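Local atomic coordinates of sorting nexin-3 (Saccharomyces cerevisiae, PDB entry 1OCS), a protein that binds phosphatidylinositol 3-phosphate and helps retrieve late Golgi membrane proteins from the prevacuolar compartment. Residues 60-65 with 78-83. Sequence-based numbering, arbitrary orientation.
Sequences YEIICR and VRRRYS
Ile62 and Val78 face each other as an antiparallel hydrogen-bonded pair, Ile62 N reaching Val78 O at 2.7 Å, and Tyr60 and Arg80 form a second. All four side chains share the buried face of the sheet, where beta-branched Ile62 and Val78 suit both strand and core: Ile62 CB meets Val78 CG2 at 4.0 Å. The Ile62 side chain crosses that of Arg80 at about a right angle, its CD1 3.7 Å from Arg80 CG. Beyond CG the arginine bends (chi2 -71°), bringing its guanidinium under Val78 CG2, which is centred over one face. Carbonyls satisfy this buried charge, among them Arg79 O, Ala157 O and Phe154 O. The strands form the hairpin of the PX domain's three-stranded sheet; the second leads through Arg81, which with Ser83 binds the phosphoinositide, into a helix, and the Tyr60 ring packs beside lipid-binding Arg127. Glu61 and Arg79, a non-hydrogen-bonded pair, occupy the other, partly exposed face. Here the opposite charges stay beyond salt-bridge range, Glu61 OE1 4.2 Å from Arg79 NH2, and a water bridges Glu61 OE1 to Arg79 NE. The long Arg79 chain, bent at chi3, lays its guanidinium over Glu61 CB, 3.9 Å off the plane and toward the rim, while NH1 and NH2 reach Asp59 (salt bridge) and Asn42 O (hydrogen bond). A leucine here would probably leave both, and the water held by Glu61, without their arginine partner.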
loop_
_atom_site.group_PDB
_atom_site.type_symbol
_atom_site.label_atom_id
_atom_site.label_comp_id
_atom_site.label_asym_id
_atom_site.label_seq_id
_atom_site.Cartn_x
_atom_site.Cartn_y
_atom_site.Cartn_z
ATOM N N TYR A 60 0.300 7.835 4.059
ATOM C CA TYR A 60 -0.482 6.970 4.923
ATOM C C TYR A 60 0.373 5.867 5.506
ATOM O O TYR A 60 1.320 5.402 4.874
ATOM C CB TYR A 60 -1.626 6.349 4.116
ATOM C CG TYR A 60 -2.424 7.367 3.332
ATOM C CD1 TYR A 60 -1.886 7.984 2.200
ATOM C CD2 TYR A 60 -3.694 7.758 3.755
ATOM C CE1 TYR A 60 -2.587 8.971 1.512
ATOM C CE2 TYR A 60 -4.406 8.743 3.073
ATOM C CZ TYR A 60 -3.845 9.347 1.957
ATOM O OH TYR A 60 -4.529 10.345 1.307
ATOM N N GLU A 61 0.034 5.447 6.715
ATOM C CA GLU A 61 0.778 4.379 7.352
ATOM C C GLU A 61 0.173 3.018 7.019
ATOM O O GLU A 61 -1.047 2.840 7.026
ATOM C CB GLU A 61 0.793 4.561 8.872
ATOM C CG GLU A 61 1.474 3.419 9.609
ATOM C CD GLU A 61 1.450 3.600 11.115
ATOM O OE1 GLU A 61 2.047 4.577 11.602
ATOM O OE2 GLU A 61 0.835 2.768 11.807
ATOM N N ILE A 62 1.041 2.070 6.693
ATOM C CA ILE A 62 0.606 0.715 6.421
ATOM C C ILE A 62 1.190 -0.120 7.556
ATOM O O ILE A 62 2.397 -0.089 7.802
ATOM C CB ILE A 62 1.155 0.168 5.086
ATOM C CG1 ILE A 62 0.666 1.023 3.912
ATOM C CG2 ILE A 62 0.685 -1.277 4.895
ATOM C CD1 ILE A 62 1.126 0.512 2.556
ATOM N N ILE A 63 0.332 -0.825 8.278
ATOM C CA ILE A 63 0.798 -1.681 9.358
ATOM C C ILE A 63 0.404 -3.096 8.964
ATOM O O ILE A 63 -0.755 -3.363 8.637
ATOM C CB ILE A 63 0.176 -1.293 10.724
ATOM C CG1 ILE A 63 0.619 -2.302 11.787
ATOM C CG2 ILE A 63 -1.335 -1.202 10.618
ATOM C CD1 ILE A 63 -0.017 -2.089 13.150
ATOM N N CYS A 64 1.382 -3.996 8.984
ATOM C CA CYS A 64 1.165 -5.378 8.588
ATOM C C CYS A 64 1.821 -6.371 9.544
ATOM O O CYS A 64 2.919 -6.131 10.048
ATOM C CB CYS A 64 1.722 -5.577 7.168
ATOM S SG CYS A 64 1.626 -7.261 6.483
ATOM N N ARG A 65 1.127 -7.475 9.800
ATOM C CA ARG A 65 1.638 -8.556 10.644
ATOM C C ARG A 65 1.448 -9.813 9.826
ATOM O O ARG A 65 0.378 -10.028 9.263
ATOM C CB ARG A 65 0.839 -8.708 11.937
ATOM C CG ARG A 65 1.298 -7.846 13.085
ATOM C CD ARG A 65 1.156 -8.632 14.393
ATOM N NE ARG A 65 -0.131 -9.325 14.465
ATOM C CZ ARG A 65 -0.511 -10.096 15.478
ATOM N NH1 ARG A 65 -1.701 -10.691 15.453
ATOM N NH2 ARG A 65 0.296 -10.270 16.519
ATOM N N VAL A 78 5.252 1.073 7.718
ATOM C CA VAL A 78 5.845 1.995 6.764
ATOM C C VAL A 78 4.837 3.062 6.357
ATOM O O VAL A 78 3.639 2.916 6.594
ATOM C CB VAL A 78 6.299 1.251 5.488
ATOM C CG1 VAL A 78 7.328 0.184 5.835
ATOM C CG2 VAL A 78 5.082 0.618 4.797
ATOM N N ARG A 79 5.325 4.138 5.750
ATOM C CA ARG A 79 4.441 5.195 5.283
ATOM C C ARG A 79 4.515 5.229 3.764
ATOM O O ARG A 79 5.573 4.996 3.190
ATOM C CB ARG A 79 4.841 6.546 5.876
ATOM C CG ARG A 79 4.546 6.626 7.356
ATOM C CD ARG A 79 4.330 8.056 7.834
ATOM N NE ARG A 79 3.349 8.053 8.912
ATOM C CZ ARG A 79 2.072 8.388 8.773
ATOM N NH1 ARG A 79 1.598 8.779 7.598
ATOM N NH2 ARG A 79 1.254 8.296 9.809
ATOM N N ARG A 80 3.384 5.501 3.122
ATOM C CA ARG A 80 3.311 5.537 1.668
ATOM C C ARG A 80 2.411 6.662 1.172
ATOM O O ARG A 80 1.319 6.878 1.710
ATOM C CB ARG A 80 2.752 4.209 1.137
ATOM C CG ARG A 80 3.598 2.987 1.443
ATOM C CD ARG A 80 4.878 2.982 0.624
ATOM N NE ARG A 80 5.647 1.751 0.820
ATOM C CZ ARG A 80 6.769 1.664 1.530
ATOM N NH1 ARG A 80 7.277 2.739 2.132
ATOM N NH2 ARG A 80 7.398 0.498 1.623
ATOM N N ARG A 81 2.878 7.369 0.145
ATOM C CA ARG A 81 2.106 8.446 -0.471
ATOM C C ARG A 81 1.139 7.754 -1.416
ATOM O O ARG A 81 1.356 6.604 -1.801
ATOM C CB ARG A 81 2.995 9.354 -1.324
ATOM C CG ARG A 81 4.075 10.145 -0.598
ATOM C CD ARG A 81 5.029 10.719 -1.646
ATOM N NE ARG A 81 5.963 11.719 -1.136
ATOM C CZ ARG A 81 5.863 13.029 -1.358
ATOM N NH1 ARG A 81 6.771 13.859 -0.854
ATOM N NH2 ARG A 81 4.859 13.516 -2.081
ATOM N N TYR A 82 0.080 8.450 -1.806
ATOM C CA TYR A 82 -0.866 7.872 -2.743
ATOM C C TYR A 82 -0.108 7.509 -4.019
ATOM O O TYR A 82 -0.396 6.503 -4.661
ATOM C CB TYR A 82 -1.975 8.872 -3.061
ATOM C CG TYR A 82 -3.026 8.314 -3.984
ATOM C CD1 TYR A 82 -2.954 8.516 -5.362
ATOM C CD2 TYR A 82 -4.084 7.559 -3.477
ATOM C CE1 TYR A 82 -3.917 7.980 -6.215
ATOM C CE2 TYR A 82 -5.045 7.019 -4.320
ATOM C CZ TYR A 82 -4.956 7.233 -5.684
ATOM O OH TYR A 82 -5.911 6.688 -6.507
ATOM N N SER A 83 0.873 8.329 -4.384
ATOM C CA SER A 83 1.654 8.053 -5.588
ATOM C C SER A 83 2.452 6.754 -5.454
ATOM O O SER A 83 2.735 6.098 -6.455
ATOM C CB SER A 83 2.594 9.223 -5.904
ATOM O OG SER A 83 3.429 9.527 -4.808
HETATM O O HOH W 1 4.058 6.028 10.749
#